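Local coordinates for Ig domain protein, group 2 domain protein (Shewanella frigidimarina, PDB 6BG8) that binds ice, adsorbing its bacterium onto ice crystals and inhibiting their growth, with the chain here being the ice-binding domain of a longer adhesin, at residues S28-G33 / D58-G63; G213-G218 / A231-K236; A15-Q20 / R219-T224; I37-R42 / Q90-L95. All blocks are in the same frame, centred on the assembly; numbering follows the deposited sequence.

Contact 1 (S28-G33 / D58-G63)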
loop_
_atom_site.group_PDB
_atom_site.type_symbol
_atom_site.label_atom_id
_atom_site.label_comp_id
_atom_site.label_asym_id
_atom_site.label_seq_id
_atom_site.Cartn_x
_atom_site.Cartn_y
_atom_site.Cartn_z
ATOM N N SER A 28 -15.961 5.945 1.392
ATOM C CA SER A 28 -14.878 5.129 0.863
ATOM C C SER A 28 -15.431 3.852 0.237
ATOM O O SER A 28 -16.519 3.377 0.582
ATOM C CB SER A 28 -13.866 4.766 1.965
ATOM O OG SER A 28 -13.090 5.881 2.365
ATOM N N ALA A 29 -14.662 3.300 -0.702
ATOM C CA ALA A 29 -15.023 2.059 -1.384
ATOM C C ALA A 29 -13.748 1.278 -1.647
ATOM O O ALA A 29 -12.939 1.692 -2.485
ATOM C CB ALA A 29 -15.749 2.340 -2.699
ATOM N N ILE A 30 -13.572 0.146 -0.958
ATOM C CA ILE A 30 -12.386 -0.696 -1.103
ATOM C C ILE A 30 -12.794 -1.986 -1.802
ATOM O O ILE A 30 -13.860 -2.542 -1.514
ATOM C CB ILE A 30 -11.725 -0.978 0.262
ATOM C CG1 ILE A 30 -11.463 0.340 1.000
ATOM C CG2 ILE A 30 -10.418 -1.756 0.093
ATOM C CD1 ILE A 30 -12.035 0.377 2.382
ATOM N N VAL A 31 -11.951 -2.455 -2.733
ATOM C CA VAL A 31 -12.299 -3.550 -3.636
ATOM C C VAL A 31 -11.125 -4.516 -3.791
ATOM O O VAL A 31 -9.968 -4.093 -3.899
ATOM C CB VAL A 31 -12.719 -3.012 -5.024
ATOM C CG1 VAL A 31 -13.088 -4.151 -5.951
ATOM C CG2 VAL A 31 -13.875 -2.031 -4.902
ATOM N N ASP A 32 -11.434 -5.816 -3.795
ATOM C CA ASP A 32 -10.562 -6.899 -4.267
ATOM C C ASP A 32 -9.396 -7.196 -3.332
ATOM O O ASP A 32 -8.439 -7.868 -3.733
ATOM C CB ASP A 32 -10.016 -6.615 -5.676
ATOM C CG ASP A 32 -11.084 -6.731 -6.758
ATOM O OD1 ASP A 32 -12.117 -7.390 -6.519
ATOM O OD2 ASP A 32 -10.878 -6.178 -7.862
ATOM N N GLY A 33 -9.442 -6.717 -2.092
ATOM C CA GLY A 33 -8.411 -7.047 -1.127
ATOM C C GLY A 33 -8.986 -7.076 0.271
ATOM O O GLY A 33 -10.073 -6.556 0.530
ATOM N N ASP A 58 -19.477 -2.963 4.726
ATOM C CA ASP A 58 -20.241 -2.505 3.567
ATOM C C ASP A 58 -19.363 -1.746 2.580
ATOM O O ASP A 58 -19.643 -1.736 1.377
ATOM C CB ASP A 58 -21.405 -1.617 4.014
ATOM C CG ASP A 58 -22.551 -2.404 4.596
ATOM O OD1 ASP A 58 -22.531 -3.646 4.530
ATOM O OD2 ASP A 58 -23.482 -1.769 5.128
ATOM N N GLU A 59 -18.302 -1.107 3.073
ATOM C CA GLU A 59 -17.361 -0.332 2.273
ATOM C C GLU A 59 -16.394 -1.198 1.483
ATOM O O GLU A 59 -15.610 -0.662 0.689
ATOM C CB GLU A 59 -16.558 0.600 3.185
ATOM C CG GLU A 59 -17.399 1.677 3.871
ATOM C CD GLU A 59 -18.181 1.165 5.080
ATOM O OE1 GLU A 59 -17.845 0.082 5.593
ATOM O OE2 GLU A 59 -19.135 1.854 5.515
ATOM N N LEU A 60 -16.434 -2.509 1.680
ATOM C CA LEU A 60 -15.400 -3.415 1.199
ATOM C C LEU A 60 -16.053 -4.516 0.378
ATOM O O LEU A 60 -16.912 -5.244 0.880
ATOM C CB LEU A 60 -14.619 -4.006 2.377
ATOM C CG LEU A 60 -13.598 -5.099 2.085
ATOM C CD1 LEU A 60 -12.491 -4.532 1.220
ATOM C CD2 LEU A 60 -13.032 -5.642 3.402
ATOM N N THR A 61 -15.649 -4.639 -0.883
ATOM C CA THR A 61 -16.165 -5.644 -1.804
ATOM C C THR A 61 -15.053 -6.621 -2.173
ATOM O O THR A 61 -13.921 -6.197 -2.413
ATOM C CB THR A 61 -16.710 -4.966 -3.063
ATOM O OG1 THR A 61 -17.740 -4.040 -2.694
ATOM C CG2 THR A 61 -17.263 -5.999 -4.038
ATOM N N ASN A 62 -15.377 -7.917 -2.227
ATOM C CA ASN A 62 -14.416 -8.971 -2.560
ATOM C C ASN A 62 -13.224 -8.945 -1.600
ATOM O O ASN A 62 -12.059 -9.001 -2.005
ATOM C CB ASN A 62 -13.952 -8.873 -4.017
ATOM C CG ASN A 62 -13.242 -10.130 -4.480
ATOM O OD1 ASN A 62 -13.395 -11.185 -3.869
ATOM N ND2 ASN A 62 -12.456 -10.028 -5.555
ATOM N N GLY A 63 -13.533 -8.848 -0.314
ATOM C CA GLY A 63 -12.514 -8.861 0.715
ATOM C C GLY A 63 -13.179 -8.909 2.070
ATOM O O GLY A 63 -14.381 -8.653 2.197
HETATM O O HOH W 1 -16.468 -1.744 -2.307
#
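Parallel strand pairing between I30-V31 and L60-T61 joins neighbouring strands of one face of the ice-binding domain, buried on the side of I30 and L60, with T61 exposed on the other. Three backbone hydrogen bonds carry it: I30 N to E59 O, short at 2.7 Å and nearly straight, T61 N to I30 O, and D32 N to T61 O. Underneath, I30 and L60 meet through methyls, I30 CG2 lying 3.6 Å from L60 CD1. L60 has its CG anti to the backbone N (chi1 173°), which carries CD1 back towards 28-33, where it also comes 3.2 Å from G33 O. That carbonyl oxygen is buried with no polar partner in the model. On the other face, a water donates to I30 O. Further along, the amide of N62 stands almost perpendicular to the carboxylate of D32 (88°). N62 ND2 gives D32 OD1 a 2.8 Å bond from above the carboxylate plane. L35 of the next strand along the chain touches both I30 and L60 on the inner side. Successive strands in parallel register, with apolar residues inward, are characteristic of the beta-solenoid of DUF3494 ice-binding proteins.

Contact 2 (G213-G218 / A231-K236)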
loop_
_atom_site.group_PDB
_atom_site.type_symbol
_atom_site.label_atom_id
_atom_site.label_comp_id
_atom_site.label_asym_id
_atom_site.label_seq_id
_atom_site.Cartn_x
_atom_site.Cartn_y
_atom_site.Cartn_z
ATOM N N GLY A 213 -10.910 11.980 -1.273
ATOM C CA GLY A 213 -11.278 11.707 -2.649
ATOM C C GLY A 213 -10.216 11.067 -3.522
ATOM O O GLY A 213 -10.506 10.767 -4.685
ATOM N N ALA A 214 -9.013 10.831 -3.010
ATOM C CA ALA A 214 -7.991 10.186 -3.826
ATOM C C ALA A 214 -8.407 8.769 -4.211
ATOM O O ALA A 214 -9.147 8.092 -3.486
ATOM C CB ALA A 214 -6.650 10.156 -3.087
ATOM N N ASN A 215 -7.932 8.344 -5.384
ATOM C CA ASN A 215 -8.144 7.005 -5.922
ATOM C C ASN A 215 -6.830 6.238 -5.850
ATOM O O ASN A 215 -5.821 6.692 -6.394
ATOM C CB ASN A 215 -8.628 7.088 -7.373
ATOM C CG ASN A 215 -9.078 5.753 -7.921
ATOM O OD1 ASN A 215 -8.284 4.824 -8.063
ATOM N ND2 ASN A 215 -10.367 5.649 -8.237
ATOM N N VAL A 216 -6.843 5.075 -5.201
ATOM C CA VAL A 216 -5.638 4.260 -5.058
ATOM C C VAL A 216 -5.835 2.943 -5.801
ATOM O O VAL A 216 -6.859 2.276 -5.632
ATOM C CB VAL A 216 -5.298 4.004 -3.575
ATOM C CG1 VAL A 216 -4.154 3.015 -3.443
ATOM C CG2 VAL A 216 -4.944 5.313 -2.868
ATOM N N THR A 217 -4.850 2.561 -6.610
ATOM C CA THR A 217 -4.782 1.217 -7.177
ATOM C C THR A 217 -3.459 0.622 -6.725
ATOM O O THR A 217 -2.397 1.095 -7.136
ATOM C CB THR A 217 -4.877 1.235 -8.703
ATOM O OG1 THR A 217 -6.120 1.834 -9.092
ATOM C CG2 THR A 217 -4.820 -0.177 -9.256
ATOM N N GLY A 218 -3.520 -0.370 -5.846
ATOM C CA GLY A 218 -2.288 -0.909 -5.298
ATOM C C GLY A 218 -2.532 -1.540 -3.953
ATOM O O GLY A 218 -3.447 -2.352 -3.821
ATOM N N ALA A 231 -12.731 9.187 2.309
ATOM C CA ALA A 231 -13.591 9.047 1.131
ATOM C C ALA A 231 -12.799 8.630 -0.111
ATOM O O ALA A 231 -12.792 9.314 -1.137
ATOM C CB ALA A 231 -14.354 10.352 0.866
ATOM N N ASN A 232 -12.136 7.477 -0.015
ATOM C CA ASN A 232 -11.248 7.024 -1.075
ATOM C C ASN A 232 -11.784 5.774 -1.749
ATOM O O ASN A 232 -12.387 4.912 -1.111
ATOM C CB ASN A 232 -9.854 6.714 -0.536
ATOM C CG ASN A 232 -9.257 7.872 0.206
ATOM O OD1 ASN A 232 -8.939 7.767 1.390
ATOM N ND2 ASN A 232 -9.116 9.001 -0.481
ATOM N N ALA A 233 -11.525 5.676 -3.044
ATOM C CA ALA A 233 -11.690 4.428 -3.772
ATOM C C ALA A 233 -10.346 3.715 -3.798
ATOM O O ALA A 233 -9.386 4.217 -4.387
ATOM C CB ALA A 233 -12.191 4.682 -5.191
ATOM N N VAL A 234 -10.280 2.543 -3.177
ATOM C CA VAL A 234 -9.050 1.768 -3.089
ATOM C C VAL A 234 -9.295 0.423 -3.752
ATOM O O VAL A 234 -10.188 -0.325 -3.340
ATOM C CB VAL A 234 -8.602 1.583 -1.632
ATOM C CG1 VAL A 234 -7.327 0.752 -1.575
ATOM C CG2 VAL A 234 -8.417 2.938 -0.965
ATOM N N THR A 235 -8.506 0.109 -4.775
ATOM C CA THR A 235 -8.603 -1.169 -5.461
ATOM C C THR A 235 -7.277 -1.893 -5.337
ATOM O O THR A 235 -6.229 -1.325 -5.669
ATOM C CB THR A 235 -8.958 -0.977 -6.931
ATOM O OG1 THR A 235 -10.203 -0.262 -7.026
ATOM C CG2 THR A 235 -9.069 -2.331 -7.621
ATOM N N LYS A 236 -7.314 -3.129 -4.841
ATOM C CA LYS A 236 -6.077 -3.887 -4.717
ATOM C C LYS A 236 -5.561 -4.258 -6.095
ATOM O O LYS A 236 -6.326 -4.685 -6.965
ATOM C CB LYS A 236 -6.279 -5.151 -3.885
ATOM C CG LYS A 236 -4.961 -5.893 -3.626
ATOM C CD LYS A 236 -5.170 -7.195 -2.886
ATOM C CE LYS A 236 -4.869 -8.390 -3.758
ATOM N NZ LYS A 236 -5.828 -8.484 -4.882
HETATM O O HOH W 2 -11.780 8.207 -5.137
HETATM O O HOH W 3 -9.635 2.410 -7.019
#
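V216 and V234 sit side by side on the inner face of two parallel strands, V216 CB 4.2 Å from V234 CG2. The backbones are tied by V216 N to A233 O (2.8 Å), T235 N to V216 O and G218 N to T235 O. The opposite face carries N215, T217, A233 and T235. There a water sits 2.7 Å from T235 OG1 and also lies by V216 O, though it has more acceptors in reach than protons to give them. At the N-terminal end of the pairing, A214 O takes a weak bond from A233 N and a 3.1 Å bond from N232 ND2. The latter meets the carbonyl from the side (C=O...N angle 113°). A second water links G213 O to A233 N. This is side-by-side stacking of coils in a beta-solenoid, and G213, A214 and N215 belong to a T-A/G-X-T/N motif that, as in related proteins, probably contributes to the ice-binding site. Partners outside the pair hold the N232 amide: its OD1 accepts from D230 N, and its ND2 also donates to R211 O. I192 and V210 pack against V216 on the inner side. At the far end G218 turns the corner with phi 155°, and K236 NZ bonds to D32 O.

Contact 3 (A15-Q20 / R219-T224)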
loop_
_atom_site.group_PDB
_atom_site.type_symbol
_atom_site.label_atom_id
_atom_site.label_comp_id
_atom_site.label_asym_id
_atom_site.label_seq_id
_atom_site.Cartn_x
_atom_site.Cartn_y
_atom_site.Cartn_z
ATOM N N ALA A 15 -5.574 -5.416 0.623
ATOM C CA ALA A 15 -5.604 -4.058 0.094
ATOM C C ALA A 15 -5.004 -3.077 1.096
ATOM O O ALA A 15 -4.298 -2.136 0.716
ATOM C CB ALA A 15 -7.048 -3.668 -0.240
ATOM N N MET A 16 -5.270 -3.283 2.387
ATOM C CA MET A 16 -4.770 -2.398 3.426
ATOM C C MET A 16 -4.412 -3.215 4.653
ATOM O O MET A 16 -5.151 -4.124 5.043
ATOM C CB MET A 16 -5.803 -1.331 3.799
ATOM C CG MET A 16 -6.283 -0.518 2.614
ATOM S SD MET A 16 -7.394 0.832 3.065
ATOM C CE MET A 16 -8.647 0.011 4.010
ATOM N N LEU A 17 -3.285 -2.872 5.264
ATOM C CA LEU A 17 -2.796 -3.608 6.422
ATOM C C LEU A 17 -2.003 -2.656 7.298
ATOM O O LEU A 17 -1.113 -1.958 6.805
ATOM C CB LEU A 17 -1.917 -4.788 5.987
ATOM C CG LEU A 17 -1.279 -5.668 7.069
ATOM C CD1 LEU A 17 -2.337 -6.515 7.778
ATOM C CD2 LEU A 17 -0.201 -6.568 6.469
ATOM N N ALA A 18 -2.311 -2.632 8.591
ATOM C CA ALA A 18 -1.645 -1.718 9.503
ATOM C C ALA A 18 -1.383 -2.411 10.833
ATOM O O ALA A 18 -2.060 -3.370 11.204
ATOM C CB ALA A 18 -2.473 -0.445 9.726
ATOM N N SER A 19 -0.378 -1.902 11.548
ATOM C CA SER A 19 -0.101 -2.378 12.899
ATOM C C SER A 19 -1.201 -1.967 13.874
ATOM O O SER A 19 -1.678 -2.787 14.669
ATOM C CB SER A 19 1.251 -1.840 13.368
ATOM O OG SER A 19 1.429 -2.049 14.759
ATOM N N GLN A 20 -1.609 -0.698 13.848
ATOM C CA GLN A 20 -2.399 -0.137 14.945
ATOM C C GLN A 20 -3.860 0.093 14.601
ATOM O O GLN A 20 -4.737 -0.220 15.411
ATOM C CB GLN A 20 -1.796 1.199 15.406
ATOM C CG GLN A 20 -0.429 1.078 16.066
ATOM C CD GLN A 20 -0.471 0.239 17.304
ATOM O OE1 GLN A 20 -1.131 0.597 18.279
ATOM N NE2 GLN A 20 0.250 -0.885 17.287
ATOM N N ARG A 219 -1.729 -1.175 -2.960
ATOM C CA ARG A 219 -1.886 -1.662 -1.592
ATOM C C ARG A 219 -1.384 -0.587 -0.639
ATOM O O ARG A 219 -0.488 0.183 -0.983
ATOM C CB ARG A 219 -1.098 -2.954 -1.354
ATOM C CG ARG A 219 -1.600 -4.182 -2.087
ATOM C CD ARG A 219 -0.752 -5.394 -1.719
ATOM N NE ARG A 219 -1.212 -6.612 -2.378
ATOM C CZ ARG A 219 -0.904 -6.939 -3.628
ATOM N NH1 ARG A 219 -0.129 -6.144 -4.356
ATOM N NH2 ARG A 219 -1.349 -8.076 -4.143
ATOM N N LEU A 220 -1.941 -0.556 0.575
ATOM C CA LEU A 220 -1.553 0.432 1.586
ATOM C C LEU A 220 -1.145 -0.282 2.872
ATOM O O LEU A 220 -1.995 -0.847 3.560
ATOM C CB LEU A 220 -2.700 1.406 1.850
ATOM C CG LEU A 220 -3.179 2.148 0.596
ATOM C CD1 LEU A 220 -4.432 2.954 0.882
ATOM C CD2 LEU A 220 -2.059 3.043 0.038
ATOM N N PHE A 221 0.151 -0.241 3.202
ATOM C CA PHE A 221 0.704 -0.882 4.390
ATOM C C PHE A 221 1.290 0.176 5.315
ATOM O O PHE A 221 2.100 1.002 4.879
ATOM C CB PHE A 221 1.822 -1.883 4.039
ATOM C CG PHE A 221 1.377 -3.050 3.197
ATOM C CD1 PHE A 221 0.733 -4.129 3.771
ATOM C CD2 PHE A 221 1.656 -3.090 1.837
ATOM C CE1 PHE A 221 0.338 -5.210 2.999
ATOM C CE2 PHE A 221 1.258 -4.169 1.059
ATOM C CZ PHE A 221 0.601 -5.232 1.643
ATOM N N ALA A 222 0.919 0.125 6.597
ATOM C CA ALA A 222 1.558 0.931 7.633
ATOM C C ALA A 222 2.215 -0.037 8.611
ATOM O O ALA A 222 1.520 -0.740 9.352
ATOM C CB ALA A 222 0.546 1.846 8.326
ATOM N N VAL A 223 3.549 -0.096 8.600
ATOM C CA VAL A 223 4.241 -1.164 9.322
ATOM C C VAL A 223 4.075 -1.012 10.829
ATOM O O VAL A 223 3.883 -2.006 11.539
ATOM C CB VAL A 223 5.725 -1.217 8.920
ATOM C CG1 VAL A 223 6.445 -2.306 9.723
ATOM C CG2 VAL A 223 5.861 -1.479 7.417
ATOM N N THR A 224 4.164 0.217 11.352
ATOM C CA THR A 224 4.118 0.415 12.794
ATOM C C THR A 224 2.958 1.264 13.285
ATOM O O THR A 224 2.751 1.332 14.500
ATOM C CB THR A 224 5.421 1.044 13.323
ATOM O OG1 THR A 224 5.553 2.392 12.847
ATOM C CG2 THR A 224 6.621 0.226 12.896
#
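Two strands from distant parts of the sequence, 16-18 and 219-222, lie side by side in the solenoid wall next to the long helix 84-103, running parallel with only 2° between their directions. L220 N to A15 O (2.8 Å), L17 N to L220 O, A222 N to L17 O and S19 N to A222 O join the backbones. Toward the helix, L17 and F221 make the main side-chain contact. F221 CG is anti to its carbonyl carbon (chi1 -63°), and the end of the ring comes towards the neighbouring strand, bringing F221 CD1 to 3.5 Å from L17 CB; L17 CD2 approaches F221 CD1 and CE1 as well. L95 of helix 84-103 touches both residues, and F203 stacks on the F221 ring, steadying it from a third strand. The opposite face is built from M16 and L220, which lie alongside each other with M16 CG 4.1 Å from L220 CB. On the same face A18 CB lies 4.0 Å from A222 CB, and V227 packs against A18, L220 and A222. After the strand, S19 turns toward the other segment, its CB 3.2 Å from V223 O, while its OG bonds to D39 and receives Q20 NE2. Bringing an early strand beside a late one, with a helix laid along the wall, is the arrangement of the DUF3494 ice-binding fold.

Contact 4 (I37-R42 / Q90-L95)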
loop_
_atom_site.group_PDB
_atom_site.type_symbol
_atom_site.label_atom_id
_atom_site.label_comp_id
_atom_site.label_asym_id
_atom_site.label_seq_id
_atom_site.Cartn_x
_atom_site.Cartn_y
_atom_site.Cartn_z
ATOM N N ILE A 37 -5.618 -5.510 10.785
ATOM C CA ILE A 37 -4.906 -4.828 11.857
ATOM C C ILE A 37 -4.104 -5.890 12.602
ATOM O O ILE A 37 -4.645 -6.945 12.957
ATOM C CB ILE A 37 -5.869 -4.088 12.807
ATOM C CG1 ILE A 37 -6.662 -3.021 12.034
ATOM C CG2 ILE A 37 -5.103 -3.478 13.962
ATOM C CD1 ILE A 37 -7.778 -2.351 12.850
ATOM N N LEU A 38 -2.812 -5.631 12.803
ATOM C CA LEU A 38 -1.915 -6.668 13.303
ATOM C C LEU A 38 -1.734 -6.654 14.814
ATOM O O LEU A 38 -1.534 -7.721 15.407
ATOM C CB LEU A 38 -0.526 -6.533 12.661
ATOM C CG LEU A 38 -0.424 -6.671 11.139
ATOM C CD1 LEU A 38 0.948 -6.213 10.674
ATOM C CD2 LEU A 38 -0.682 -8.098 10.665
ATOM N N ASP A 39 -1.761 -5.480 15.451
ATOM C CA ASP A 39 -1.292 -5.373 16.828
ATOM C C ASP A 39 -2.299 -4.691 17.741
ATOM O O ASP A 39 -1.920 -4.239 18.826
ATOM C CB ASP A 39 0.049 -4.633 16.891
ATOM C CG ASP A 39 1.129 -5.327 16.092
ATOM O OD1 ASP A 39 1.425 -6.499 16.403
ATOM O OD2 ASP A 39 1.664 -4.704 15.156
ATOM N N GLN A 40 -3.561 -4.604 17.322
ATOM C CA GLN A 40 -4.649 -4.122 18.169
ATOM C C GLN A 40 -5.922 -4.877 17.802
ATOM O O GLN A 40 -6.004 -5.529 16.761
ATOM C CB GLN A 40 -4.883 -2.611 18.031
ATOM C CG GLN A 40 -3.700 -1.711 18.399
ATOM C CD GLN A 40 -3.434 -1.618 19.904
ATOM O OE1 GLN A 40 -4.129 -2.233 20.710
ATOM N NE2 GLN A 40 -2.416 -0.846 20.280
ATOM N N ALA A 41 -6.920 -4.782 18.679
ATOM C CA ALA A 41 -8.191 -5.468 18.473
ATOM C C ALA A 41 -9.029 -4.787 17.382
ATOM O O ALA A 41 -8.748 -3.673 16.941
ATOM C CB ALA A 41 -8.985 -5.519 19.777
ATOM N N ARG A 42 -10.081 -5.497 16.953
ATOM C CA ARG A 42 -11.032 -5.012 15.955
ATOM C C ARG A 42 -11.616 -3.647 16.309
ATOM O O ARG A 42 -12.065 -2.922 15.415
ATOM C CB ARG A 42 -12.162 -6.047 15.798
ATOM C CG ARG A 42 -13.367 -5.590 14.983
ATOM C CD ARG A 42 -14.207 -6.779 14.540
ATOM N NE ARG A 42 -13.494 -7.623 13.592
ATOM C CZ ARG A 42 -13.414 -7.390 12.284
ATOM N NH1 ARG A 42 -12.734 -8.232 11.513
ATOM N NH2 ARG A 42 -14.019 -6.328 11.746
ATOM N N GLN A 90 1.778 -14.743 10.760
ATOM C CA GLN A 90 2.446 -14.847 9.471
ATOM C C GLN A 90 2.330 -13.548 8.695
ATOM O O GLN A 90 3.279 -13.142 8.016
ATOM C CB GLN A 90 1.885 -16.012 8.656
ATOM C CG GLN A 90 2.794 -16.403 7.499
ATOM C CD GLN A 90 4.156 -16.868 7.992
ATOM O OE1 GLN A 90 4.257 -17.845 8.740
ATOM N NE2 GLN A 90 5.204 -16.166 7.588
ATOM N N SER A 91 1.178 -12.876 8.788
ATOM C CA SER A 91 1.029 -11.600 8.104
ATOM C C SER A 91 1.999 -10.570 8.663
ATOM O O SER A 91 2.639 -9.832 7.902
ATOM C CB SER A 91 -0.417 -11.113 8.215
ATOM O OG SER A 91 -1.282 -11.985 7.504
ATOM N N ARG A 92 2.140 -10.522 9.991
ATOM C CA ARG A 92 3.066 -9.570 10.600
ATOM C C ARG A 92 4.496 -9.840 10.149
ATOM O O ARG A 92 5.232 -8.914 9.789
ATOM C CB ARG A 92 2.955 -9.630 12.132
ATOM C CG ARG A 92 3.781 -8.562 12.852
ATOM C CD ARG A 92 3.812 -8.759 14.367
ATOM N NE ARG A 92 2.488 -8.736 14.998
ATOM C CZ ARG A 92 1.848 -9.823 15.426
ATOM N NH1 ARG A 92 2.393 -11.017 15.261
ATOM N NH2 ARG A 92 0.643 -9.723 15.990
ATOM N N THR A 93 4.905 -11.112 10.151
ATOM C CA THR A 93 6.264 -11.452 9.740
ATOM C C THR A 93 6.493 -11.096 8.274
ATOM O O THR A 93 7.503 -10.471 7.921
ATOM C CB THR A 93 6.514 -12.941 9.989
ATOM O OG1 THR A 93 6.459 -13.204 11.395
ATOM C CG2 THR A 93 7.879 -13.380 9.451
ATOM N N ASP A 94 5.547 -11.467 7.404
ATOM C CA ASP A 94 5.741 -11.241 5.974
ATOM C C ASP A 94 5.734 -9.756 5.627
ATOM O O ASP A 94 6.428 -9.340 4.691
ATOM C CB ASP A 94 4.678 -11.994 5.172
ATOM C CG ASP A 94 4.856 -13.503 5.245
ATOM O OD1 ASP A 94 5.834 -13.963 5.884
ATOM O OD2 ASP A 94 4.014 -14.234 4.683
ATOM N N LEU A 95 4.973 -8.939 6.362
ATOM C CA LEU A 95 5.059 -7.497 6.153
ATOM C C LEU A 95 6.467 -7.004 6.451
ATOM O O LEU A 95 7.052 -6.243 5.674
ATOM C CB LEU A 95 4.041 -6.763 7.033
ATOM C CG LEU A 95 4.064 -5.234 6.985
ATOM C CD1 LEU A 95 3.957 -4.715 5.543
ATOM C CD2 LEU A 95 2.912 -4.673 7.824
#
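R92 reaches from helix 84-103 to the loop after strand 34-37, its guanidinium laid edge-on to D39, with the carboxylate and guanidinium planes only 26° apart. R92 NE makes the salt bridge to D39 OD1 at 2.8 Å, meeting the oxygen on its syn side; R92 NH2 adds a weak, longer bond to the same oxygen and donates to L38 O at 3.0 Å from above the carbonyl plane. The chain leaves the helix extended, CG anti to the backbone N, then bends at chi3 (-59°) to bring the NE and NH2 edge onto the loop. N89 holds the other nitrogen, NH1, and D39 OD2 has its own second partner in S19, so both groups are steadied from outside the pair. Below this polar layer L38 points at the helix and sits against its backbone at R92, L38 CD2 3.8 Å from R92 N. CD2 is directed towards S91 and CD1 towards L95, where L38 CD1 lies 3.8 Å from L95 CD2. L17 of strand 14-18 also touches L38, extending the apolar patch into the solenoid wall. A leucine buried beneath an arginine-aspartate bridge thus docks one loop of the solenoid onto the helix that runs beside it, the packing of helix on beta-solenoid found in DUF3494 ice-binding domains.

In the fold
Contacts 1 and 2 are neighbours on one face of the solenoid, their centres 10 Å apart, joined where strand 29-31 pairs with strand 233-236. Contact 3 lies round the corner: strand 219-222 follows strand 215-217 of contact 2 directly, and A15 and M16 touch I30 of contact 1 inside. Contact 4, its centre 9 Å from that of contact 3 but 22 Å from that of contact 2, attaches the helix side, linked to contact 3 by side-chain hydrogen bonds, among them Q20-Q40. In sequence, contact 3 spans contacts 1 and 4, whose segments alternate; contact 2 opens after both have closed, its segments falling before and after 219-224. Early and late segments thus interleave into a single ice-binding domain.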